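Local coordinates for levoglucosan dehydrogenase (Pseudarthrobacter phenanthrenivorans, PDB 6A3F), which catalyses the NAD(+)-dependent oxidation of the anhydro sugar levoglucosan to 3-dehydrolevoglucosan, working as a homotetramer of the Gfo/Idh/MocA family, at residues B[117-122]-B[144-149]; B[178-183]-B[292-297]; B[191-196]-B[239-244]. All coordinates share one frame; numbering follows the deposited sequence.

Interaction 1 (B[117-122]-B[144-149]); sequences GKHIIC and NIVHMV
His-119 and Val-146 meet where two parallel strands begin to run together: the backbone N of Val-146 donates to His-119 ND1 at 2.9 Å, nearly straight at 169° and in the ring plane. A chi1 of -54°, with CG beside the backbone N, swings the ring across to this amide. The ring proton thus probably sits on NE2; histidine suits the place because an unprotonated ring nitrogen can take a backbone N-H. Ile-120 N donates to Val-146 O at 2.9 Å, Ile-120 O receives Met-148 N at the more bent angle of 142°, and Cys-122 N reaches Met-148 O at 2.8 Å. Lys-118 O is buried against Ile-145 CD1, 3.5 Å away, and has no partner in the model. Lys-118 NZ bonds to the carbonyls of Asp-91 and Ile-94, and His-147 ND1 to Phe-380 N. Ile-121 CD1 lies alongside Met-148 SD at 4.0 Å. The two strands are neighbours in a beta-alpha-beta unit of the Rossmann domain, joined by a crossover through helix 130-141. Strand 119-122 also pairs with strand 96-100; Cys-122 touches the NADH-binding His-106 of helix 106-115, and helix 355-371 packs on Val-146 and Met-148.

Interaction 2 (B[178-183]-B[292-297]); sequences RGTYLQ and NNYITF
Strands 178-182 and 294-297 run antiparallel, their axes 4.6 Å apart and their directions 179° from each other. Thr-180 with Thr-296 and Leu-182 with Tyr-294 are hydrogen-bonded pairs; Gly-179 with Phe-297 and Tyr-181 with Ile-295 are non-hydrogen-bonded ones. Thr-180 N to Thr-296 O and the return bond from Thr-296 N to Thr-180 O both measure 2.9 Å. On the threonine face the hydroxyls Thr-180 OG1 and Thr-296 OG1 stand 2.6 Å apart in a hydrogen bond. Each OG1 sits between its own backbone N and carbonyl carbon (chi1 73° in both), which turns the two groups toward each other, and a water continues the chain from Thr-296 OG1. Beta-branched threonine thus serves extended backbone and cross-strand bonding alike. This pairing lies inside the large mixed sheet of the C-terminal alpha/beta domain, the substrate-binding part of Gfo/Idh/MocA enzymes, and the end with Gln-183 and Asn-293 borders the levoglucosan site. On the other face Ile-295 CG1 rests over the middle of the Tyr-181 ring, a CH-pi contact 3.5 Å from the centroid. The phenol Tyr-181 OH donates to Asn-293 OD1 at 2.7 Å, with ring and amide planes 71° apart. A second, weak bond to that oxygen comes from Gln-183 NE2 at 3.2 Å. Gln-183 binds levoglucosan, and Asn-293 ND2 bonds to the hydroxyl of Tyr-153, another levoglucosan-binding residue, so this amide holds Tyr-181 and Tyr-153 but Gln-183 only weakly. Leu-182 CD1 meets the edge of the Tyr-294 ring at CD2, 3.8 Å away.

Interaction 3 (B[191-196]-B[239-244]); sequences SPLSWR and RPLQSG. With SO4 (sulfate ion), chain E.
Ser-191 and Arg-239 make the close end of this contact. Arg-239 NH1 donates to Ser-191 O at 2.9 Å, with the oxygen near the guanidinium plane. The side chain, extended from CG to NE, runs past that carbonyl, and its NH1 and NH2 also bond to the carbonyls of Asp-188 and Ser-186; several donors on a long stem make arginine suited to gathering a turning loop. Next to it Leu-193 N donates to Pro-240 O at 2.9 Å and 167°, approaching from above the carbonyl plane. Pro-240 can still accept through its oxygen although its nitrogen carries no hydrogen. Leu-193 lays CB against Arg-239 CB. On the solvent side Pro-192 CB still lies 3.4 Å from Gln-242 CG, and Leu-193 CD2 3.9 Å from Leu-241 CD2, but Gln-242 and Leu-241 are exposed. Part of the link there runs through a water that donates to Leu-193 O and accepts from Gln-242 N. Beyond the contact, the same loop carries Trp-195 and Arg-196 to a sulfate, probably from the crystallisation liquor: Arg-196 NH1 bonds its O2 at 2.6 Å, Arg-196 NH2 its O1 at 2.9 Å, and Trp-195 NE1 its O4 at 3.1 Å. Both residues bind NADH, and Arg-196 also levoglucosan. Their grip on sulfate is consistent with a site suited to an anionic group, while bonds to backbone carbonyls fix the loop that carries them.

Overall arrangement
From the N terminus, interaction 1 comes first: it closes a short loop around helix 130-141 at the edge of the nucleotide-binding sheet, and is complete before the other two begin. Interaction 2 then opens on strand 174-182 and closes more than a hundred residues later on strand 294-301, within the C-terminal domain. Interaction 3 is nested inside that loop, tying the segment before helix 199-202 to the small two-stranded sheet of 238-242 and 256-261. None of the three touch: the centres of interactions 2 and 3 are about 25 Å apart, and interactions 1 and 2 lie on opposite sides of the chain's centre. Interactions 2 and 3 each contain ligand-binding residues, and interaction 1 borders others.

Interaction 1 (B[117-122]-B[144-149])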
loop_
_atom_site.group_PDB
_atom_site.type_symbol
_atom_site.label_atom_id
_atom_site.label_comp_id
_atom_site.label_asym_id
_atom_site.label_seq_id
_atom_site.Cartn_x
_atom_site.Cartn_y
_atom_site.Cartn_z
ATOM N N GLY B 117 -21.223 -42.889 13.671
ATOM C CA GLY B 117 -20.779 -42.219 14.929
ATOM C C GLY B 117 -19.403 -41.555 14.806
ATOM O O GLY B 117 -18.696 -41.384 15.807
ATOM N N LYS B 118 -19.005 -41.154 13.605
ATOM C CA LYS B 118 -17.672 -40.555 13.405
ATOM C C LYS B 118 -17.769 -39.019 13.434
ATOM O O LYS B 118 -18.742 -38.437 13.037
ATOM C CB LYS B 118 -17.077 -41.131 12.120
ATOM C CG LYS B 118 -16.580 -42.565 12.321
ATOM C CD LYS B 118 -16.313 -43.344 11.071
ATOM C CE LYS B 118 -15.497 -44.605 11.309
ATOM N NZ LYS B 118 -15.856 -45.323 12.561
ATOM N N HIS B 119 -16.744 -38.384 13.973
ATOM C CA HIS B 119 -16.621 -36.919 13.897
ATOM C C HIS B 119 -16.227 -36.547 12.469
ATOM O O HIS B 119 -15.453 -37.286 11.799
ATOM C CB HIS B 119 -15.600 -36.424 14.930
ATOM C CG HIS B 119 -15.865 -36.863 16.333
ATOM N ND1 HIS B 119 -16.890 -36.327 17.118
ATOM C CD2 HIS B 119 -15.229 -37.770 17.105
ATOM C CE1 HIS B 119 -16.873 -36.912 18.302
ATOM N NE2 HIS B 119 -15.852 -37.785 18.330
ATOM N N ILE B 120 -16.757 -35.432 11.986
ATOM C CA ILE B 120 -16.611 -35.145 10.541
ATOM C C ILE B 120 -16.134 -33.702 10.335
ATOM O O ILE B 120 -16.770 -32.779 10.845
ATOM C CB ILE B 120 -17.930 -35.359 9.772
ATOM C CG1 ILE B 120 -18.554 -36.741 10.035
ATOM C CG2 ILE B 120 -17.711 -35.092 8.282
ATOM C CD1 ILE B 120 -20.065 -36.777 9.831
ATOM N N ILE B 121 -15.108 -33.545 9.512
ATOM C CA ILE B 121 -14.833 -32.263 8.870
ATOM C C ILE B 121 -15.043 -32.420 7.362
ATOM O O ILE B 121 -14.481 -33.272 6.749
ATOM C CB ILE B 121 -13.440 -31.675 9.223
ATOM C CG1 ILE B 121 -13.232 -30.298 8.572
ATOM C CG2 ILE B 121 -12.304 -32.601 8.876
ATOM C CD1 ILE B 121 -12.155 -29.454 9.286
ATOM N N CYS B 122 -15.842 -31.520 6.815
ATOM C CA CYS B 122 -16.190 -31.578 5.443
ATOM C C CYS B 122 -15.808 -30.284 4.730
ATOM O O CYS B 122 -16.050 -29.200 5.228
ATOM C CB CYS B 122 -17.681 -31.860 5.320
ATOM S SG CYS B 122 -18.242 -32.095 3.619
ATOM N N ASN B 144 -24.069 -37.415 18.893
ATOM C CA ASN B 144 -23.074 -36.884 19.817
ATOM C C ASN B 144 -21.709 -36.837 19.101
ATOM O O ASN B 144 -20.710 -37.528 19.477
ATOM C CB ASN B 144 -23.065 -37.696 21.111
ATOM C CG ASN B 144 -22.138 -37.110 22.156
ATOM O OD1 ASN B 144 -22.029 -35.890 22.282
ATOM N ND2 ASN B 144 -21.462 -37.971 22.903
ATOM N N ILE B 145 -21.661 -36.046 18.034
ATOM C CA ILE B 145 -20.436 -35.997 17.234
ATOM C C ILE B 145 -20.136 -34.541 16.893
ATOM O O ILE B 145 -21.036 -33.691 16.903
ATOM C CB ILE B 145 -20.573 -36.847 15.960
ATOM C CG1 ILE B 145 -21.697 -36.334 15.054
ATOM C CG2 ILE B 145 -20.753 -38.303 16.329
ATOM C CD1 ILE B 145 -21.960 -37.171 13.826
ATOM N N VAL B 146 -18.870 -34.279 16.614
ATOM C CA VAL B 146 -18.447 -32.959 16.232
ATOM C C VAL B 146 -18.484 -32.912 14.710
ATOM O O VAL B 146 -17.933 -33.824 14.040
ATOM C CB VAL B 146 -17.036 -32.656 16.761
ATOM C CG1 VAL B 146 -16.558 -31.293 16.246
ATOM C CG2 VAL B 146 -17.004 -32.717 18.279
ATOM N N HIS B 147 -19.151 -31.913 14.185
ATOM C CA HIS B 147 -19.227 -31.723 12.751
ATOM C C HIS B 147 -18.765 -30.304 12.394
ATOM O O HIS B 147 -19.212 -29.320 13.017
ATOM C CB HIS B 147 -20.653 -31.989 12.230
ATOM C CG HIS B 147 -21.746 -31.397 13.047
ATOM N ND1 HIS B 147 -22.342 -30.218 12.713
ATOM C CD2 HIS B 147 -22.370 -31.851 14.160
ATOM C CE1 HIS B 147 -23.283 -29.949 13.594
ATOM N NE2 HIS B 147 -23.327 -30.953 14.488
ATOM N N MET B 148 -17.953 -30.216 11.341
ATOM C CA MET B 148 -17.330 -28.921 10.967
ATOM C C MET B 148 -17.278 -28.786 9.447
ATOM O O MET B 148 -16.964 -29.746 8.731
ATOM C CB MET B 148 -15.915 -28.842 11.546
ATOM C CG MET B 148 -15.336 -27.437 11.615
ATOM S SD MET B 148 -13.706 -27.427 12.344
ATOM C CE MET B 148 -13.463 -25.657 12.570
ATOM N N VAL B 149 -17.580 -27.584 8.950
ATOM C CA VAL B 149 -17.388 -27.289 7.513
ATOM C C VAL B 149 -16.147 -26.378 7.368
ATOM O O VAL B 149 -15.927 -25.521 8.222
ATOM C CB VAL B 149 -18.652 -26.696 6.859
ATOM C CG1 VAL B 149 -19.104 -25.396 7.474
ATOM C CG2 VAL B 149 -18.493 -26.566 5.361
#

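Interaction 2 (B[178-183]-B[292-297])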
loop_
_atom_site.group_PDB
_atom_site.type_symbol
_atom_site.label_atom_id
_atom_site.label_comp_id
_atom_site.label_asym_id
_atom_site.label_seq_id
_atom_site.Cartn_x
_atom_site.Cartn_y
_atom_site.Cartn_z
ATOM N N ARG B 178 -19.181 -4.924 3.245
ATOM C CA ARG B 178 -18.789 -5.156 1.840
ATOM C C ARG B 178 -17.838 -6.344 1.896
ATOM O O ARG B 178 -16.838 -6.260 2.608
ATOM C CB ARG B 178 -18.157 -3.907 1.187
ATOM C CG ARG B 178 -17.513 -4.151 -0.186
ATOM C CD ARG B 178 -18.531 -4.709 -1.208
ATOM N NE ARG B 178 -17.973 -4.792 -2.552
ATOM C CZ ARG B 178 -18.611 -5.167 -3.645
ATOM N NH1 ARG B 178 -19.906 -5.476 -3.598
ATOM N NH2 ARG B 178 -17.909 -5.249 -4.767
ATOM N N GLY B 179 -18.103 -7.411 1.155
ATOM C CA GLY B 179 -17.139 -8.509 1.112
ATOM C C GLY B 179 -16.929 -9.005 -0.301
ATOM O O GLY B 179 -17.878 -9.041 -1.113
ATOM N N THR B 180 -15.659 -9.332 -0.633
ATOM C CA THR B 180 -15.393 -9.781 -2.001
ATOM C C THR B 180 -14.454 -10.984 -1.979
ATOM O O THR B 180 -13.721 -11.221 -1.034
ATOM C CB THR B 180 -14.827 -8.710 -2.926
ATOM O OG1 THR B 180 -13.465 -8.433 -2.596
ATOM C CG2 THR B 180 -15.701 -7.475 -3.027
ATOM N N TYR B 181 -14.529 -11.768 -3.079
ATOM C CA TYR B 181 -13.570 -12.795 -3.315
ATOM C C TYR B 181 -13.290 -12.766 -4.822
ATOM O O TYR B 181 -14.091 -13.238 -5.626
ATOM C CB TYR B 181 -14.055 -14.150 -2.817
ATOM C CG TYR B 181 -12.996 -15.205 -2.603
ATOM C CD1 TYR B 181 -11.872 -15.317 -3.405
ATOM C CD2 TYR B 181 -13.136 -16.118 -1.585
ATOM C CE1 TYR B 181 -10.904 -16.295 -3.170
ATOM C CE2 TYR B 181 -12.204 -17.120 -1.369
ATOM C CZ TYR B 181 -11.096 -17.237 -2.184
ATOM O OH TYR B 181 -10.204 -18.243 -1.895
ATOM N N LEU B 182 -12.192 -12.138 -5.183
ATOM C CA LEU B 182 -11.854 -11.950 -6.619
ATOM C C LEU B 182 -10.646 -12.847 -6.979
ATOM O O LEU B 182 -9.635 -12.892 -6.268
ATOM C CB LEU B 182 -11.550 -10.479 -6.878
ATOM C CG LEU B 182 -12.551 -9.430 -6.351
ATOM C CD1 LEU B 182 -12.146 -8.046 -6.812
ATOM C CD2 LEU B 182 -13.963 -9.718 -6.856
ATOM N N GLN B 183 -10.754 -13.508 -8.135
ATOM C CA GLN B 183 -9.758 -14.443 -8.618
ATOM C C GLN B 183 -9.677 -14.327 -10.134
ATOM O O GLN B 183 -10.574 -13.716 -10.764
ATOM C CB GLN B 183 -10.122 -15.889 -8.294
ATOM C CG GLN B 183 -10.139 -16.236 -6.815
ATOM C CD GLN B 183 -10.204 -17.723 -6.560
ATOM O OE1 GLN B 183 -11.147 -18.402 -7.018
ATOM N NE2 GLN B 183 -9.259 -18.246 -5.747
ATOM N N ASN B 292 -5.747 -12.652 -7.351
ATOM C CA ASN B 292 -5.333 -14.021 -7.171
ATOM C C ASN B 292 -6.198 -14.752 -6.137
ATOM O O ASN B 292 -6.798 -15.752 -6.461
ATOM C CB ASN B 292 -3.862 -14.053 -6.755
ATOM C CG ASN B 292 -3.054 -13.076 -7.568
ATOM O OD1 ASN B 292 -2.702 -11.969 -7.099
ATOM N ND2 ASN B 292 -2.774 -13.468 -8.793
ATOM N N ASN B 293 -6.182 -14.289 -4.868
ATOM C CA ASN B 293 -6.889 -14.901 -3.802
ATOM C C ASN B 293 -7.394 -13.764 -2.911
ATOM O O ASN B 293 -7.119 -13.704 -1.724
ATOM C CB ASN B 293 -6.069 -15.942 -3.053
ATOM C CG ASN B 293 -6.944 -16.970 -2.363
ATOM O OD1 ASN B 293 -7.878 -17.509 -2.970
ATOM N ND2 ASN B 293 -6.675 -17.264 -1.093
ATOM N N TYR B 294 -8.028 -12.824 -3.581
ATOM C CA TYR B 294 -8.359 -11.519 -3.040
ATOM C C TYR B 294 -9.680 -11.601 -2.280
ATOM O O TYR B 294 -10.734 -11.189 -2.795
ATOM C CB TYR B 294 -8.390 -10.495 -4.167
ATOM C CG TYR B 294 -8.438 -9.043 -3.788
ATOM C CD1 TYR B 294 -7.380 -8.420 -3.124
ATOM C CD2 TYR B 294 -9.543 -8.274 -4.111
ATOM C CE1 TYR B 294 -7.429 -7.082 -2.806
ATOM C CE2 TYR B 294 -9.602 -6.921 -3.817
ATOM C CZ TYR B 294 -8.537 -6.321 -3.164
ATOM O OH TYR B 294 -8.670 -4.997 -2.872
ATOM N N ILE B 295 -9.577 -12.111 -1.060
ATOM C CA ILE B 295 -10.692 -12.170 -0.121
ATOM C C ILE B 295 -10.664 -10.900 0.722
ATOM O O ILE B 295 -9.649 -10.637 1.397
ATOM C CB ILE B 295 -10.634 -13.385 0.795
ATOM C CG1 ILE B 295 -10.165 -14.642 0.054
ATOM C CG2 ILE B 295 -11.986 -13.551 1.496
ATOM C CD1 ILE B 295 -9.953 -15.822 0.950
ATOM N N THR B 296 -11.699 -10.084 0.639
ATOM C CA THR B 296 -11.692 -8.787 1.364
ATOM C C THR B 296 -12.983 -8.595 2.143
ATOM O O THR B 296 -14.065 -9.189 1.801
ATOM C CB THR B 296 -11.527 -7.599 0.408
ATOM O OG1 THR B 296 -12.748 -7.415 -0.319
ATOM C CG2 THR B 296 -10.369 -7.836 -0.548
ATOM N N PHE B 297 -12.892 -7.766 3.188
ATOM C CA PHE B 297 -14.141 -7.194 3.682
ATOM C C PHE B 297 -13.831 -5.803 4.195
ATOM O O PHE B 297 -12.658 -5.498 4.549
ATOM C CB PHE B 297 -14.789 -8.082 4.752
ATOM C CG PHE B 297 -13.945 -8.389 5.961
ATOM C CD1 PHE B 297 -13.786 -7.452 6.986
ATOM C CD2 PHE B 297 -13.402 -9.660 6.125
ATOM C CE1 PHE B 297 -13.038 -7.771 8.112
ATOM C CE2 PHE B 297 -12.694 -9.977 7.277
ATOM C CZ PHE B 297 -12.504 -9.025 8.253
HETATM O O HOH W 1 -14.184 -5.496 0.567
#

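Interaction 3 (B[191-196]-B[239-244])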
loop_
_atom_site.group_PDB
_atom_site.type_symbol
_atom_site.label_atom_id
_atom_site.label_comp_id
_atom_site.label_asym_id
_atom_site.label_seq_id
_atom_site.Cartn_x
_atom_site.Cartn_y
_atom_site.Cartn_z
ATOM N N SER B 191 -8.546 -22.453 -20.357
ATOM C CA SER B 191 -8.533 -23.192 -19.140
ATOM C C SER B 191 -9.672 -24.217 -19.195
ATOM O O SER B 191 -10.791 -23.861 -19.523
ATOM C CB SER B 191 -8.651 -22.265 -17.952
ATOM O OG SER B 191 -8.492 -22.956 -16.737
ATOM N N PRO B 192 -9.373 -25.479 -18.928
ATOM C CA PRO B 192 -10.311 -26.521 -19.344
ATOM C C PRO B 192 -11.613 -26.633 -18.527
ATOM O O PRO B 192 -11.766 -26.170 -17.349
ATOM C CB PRO B 192 -9.502 -27.821 -19.207
ATOM C CG PRO B 192 -8.514 -27.522 -18.119
ATOM C CD PRO B 192 -8.155 -26.067 -18.348
ATOM N N LEU B 193 -12.584 -27.321 -19.131
ATOM C CA LEU B 193 -13.858 -27.592 -18.479
ATOM C C LEU B 193 -13.639 -28.702 -17.457
ATOM O O LEU B 193 -13.418 -29.838 -17.836
ATOM C CB LEU B 193 -14.870 -28.022 -19.560
ATOM C CG LEU B 193 -16.338 -28.056 -19.136
ATOM C CD1 LEU B 193 -16.885 -26.654 -18.911
ATOM C CD2 LEU B 193 -17.190 -28.752 -20.197
ATOM N N SER B 194 -13.616 -28.348 -16.179
ATOM C CA SER B 194 -13.470 -29.265 -15.123
ATOM C C SER B 194 -14.790 -29.297 -14.363
ATOM O O SER B 194 -15.753 -28.562 -14.725
ATOM C CB SER B 194 -12.320 -28.879 -14.227
ATOM O OG SER B 194 -12.619 -27.680 -13.523
ATOM N N TRP B 195 -14.820 -30.105 -13.313
ATOM C CA TRP B 195 -15.998 -30.280 -12.504
ATOM C C TRP B 195 -16.460 -28.947 -11.898
ATOM O O TRP B 195 -17.662 -28.804 -11.627
ATOM C CB TRP B 195 -15.799 -31.338 -11.429
ATOM C CG TRP B 195 -14.937 -30.947 -10.264
ATOM C CD1 TRP B 195 -13.601 -31.197 -10.137
ATOM C CD2 TRP B 195 -15.338 -30.265 -9.048
ATOM N NE1 TRP B 195 -13.150 -30.737 -8.927
ATOM C CE2 TRP B 195 -14.184 -30.150 -8.245
ATOM C CE3 TRP B 195 -16.553 -29.754 -8.553
ATOM C CZ2 TRP B 195 -14.198 -29.535 -6.982
ATOM C CZ3 TRP B 195 -16.574 -29.166 -7.305
ATOM C CH2 TRP B 195 -15.408 -29.072 -6.519
ATOM N N ARG B 196 -15.522 -28.036 -11.621
ATOM C CA ARG B 196 -15.897 -26.748 -11.009
ATOM C C ARG B 196 -16.718 -25.898 -11.987
ATOM O O ARG B 196 -17.311 -24.896 -11.557
ATOM C CB ARG B 196 -14.646 -25.944 -10.583
ATOM C CG ARG B 196 -13.852 -26.557 -9.444
ATOM C CD ARG B 196 -12.716 -25.662 -8.973
ATOM N NE ARG B 196 -12.152 -26.193 -7.749
ATOM C CZ ARG B 196 -11.366 -27.254 -7.693
ATOM N NH1 ARG B 196 -10.997 -27.858 -8.816
ATOM N NH2 ARG B 196 -10.998 -27.745 -6.519
ATOM N N ARG B 239 -15.854 -24.080 -22.617
ATOM C CA ARG B 239 -14.420 -24.400 -22.436
ATOM C C ARG B 239 -14.076 -25.753 -23.076
ATOM O O ARG B 239 -14.934 -26.635 -23.250
ATOM C CB ARG B 239 -14.049 -24.485 -20.956
ATOM C CG ARG B 239 -14.090 -23.144 -20.229
ATOM C CD ARG B 239 -13.966 -23.307 -18.719
ATOM N NE ARG B 239 -14.010 -22.001 -18.050
ATOM C CZ ARG B 239 -13.042 -21.073 -18.070
ATOM N NH1 ARG B 239 -11.894 -21.292 -18.693
ATOM N NH2 ARG B 239 -13.251 -19.900 -17.463
ATOM N N PRO B 240 -12.800 -25.916 -23.384
ATOM C CA PRO B 240 -12.363 -27.186 -23.958
ATOM C C PRO B 240 -12.295 -28.297 -22.921
ATOM O O PRO B 240 -11.755 -28.095 -21.850
ATOM C CB PRO B 240 -10.924 -26.934 -24.450
ATOM C CG PRO B 240 -10.466 -25.740 -23.638
ATOM C CD PRO B 240 -11.729 -24.922 -23.438
ATOM N N LEU B 241 -12.759 -29.499 -23.264
ATOM C CA LEU B 241 -12.490 -30.617 -22.419
ATOM C C LEU B 241 -10.988 -30.940 -22.513
ATOM O O LEU B 241 -10.356 -30.630 -23.511
ATOM C CB LEU B 241 -13.380 -31.790 -22.869
ATOM C CG LEU B 241 -14.867 -31.666 -22.536
ATOM C CD1 LEU B 241 -15.720 -32.587 -23.422
ATOM C CD2 LEU B 241 -15.153 -31.974 -21.061
ATOM N N GLN B 242 -10.424 -31.534 -21.460
ATOM C CA GLN B 242 -9.055 -32.137 -21.491
ATOM C C GLN B 242 -9.161 -33.572 -22.022
ATOM O O GLN B 242 -9.749 -34.411 -21.347
ATOM C CB GLN B 242 -8.423 -32.210 -20.099
ATOM C CG GLN B 242 -8.036 -30.849 -19.542
ATOM C CD GLN B 242 -7.408 -30.909 -18.163
ATOM O OE1 GLN B 242 -8.047 -31.243 -17.163
ATOM N NE2 GLN B 242 -6.130 -30.581 -18.106
ATOM N N SER B 243 -8.628 -33.836 -23.217
ATOM C CA SER B 243 -8.831 -35.165 -23.886
ATOM C C SER B 243 -8.045 -36.269 -23.147
ATOM O O SER B 243 -8.360 -37.471 -23.214
ATOM C CB SER B 243 -8.472 -35.091 -25.365
ATOM O OG SER B 243 -7.075 -35.217 -25.580
ATOM N N GLY B 244 -7.020 -35.868 -22.415
ATOM C CA GLY B 244 -6.177 -36.820 -21.712
ATOM C C GLY B 244 -6.553 -36.926 -20.243
ATOM O O GLY B 244 -5.829 -37.545 -19.490
HETATM S S SO4 E . -9.731 -31.078 -7.367
HETATM O O1 SO4 E . -10.314 -30.506 -6.125
HETATM O O2 SO4 E . -9.647 -30.032 -8.433
HETATM O O3 SO4 E . -8.367 -31.630 -7.065
HETATM O O4 SO4 E . -10.650 -32.160 -7.821
HETATM O O HOH W 2 -11.957 -31.547 -19.118
#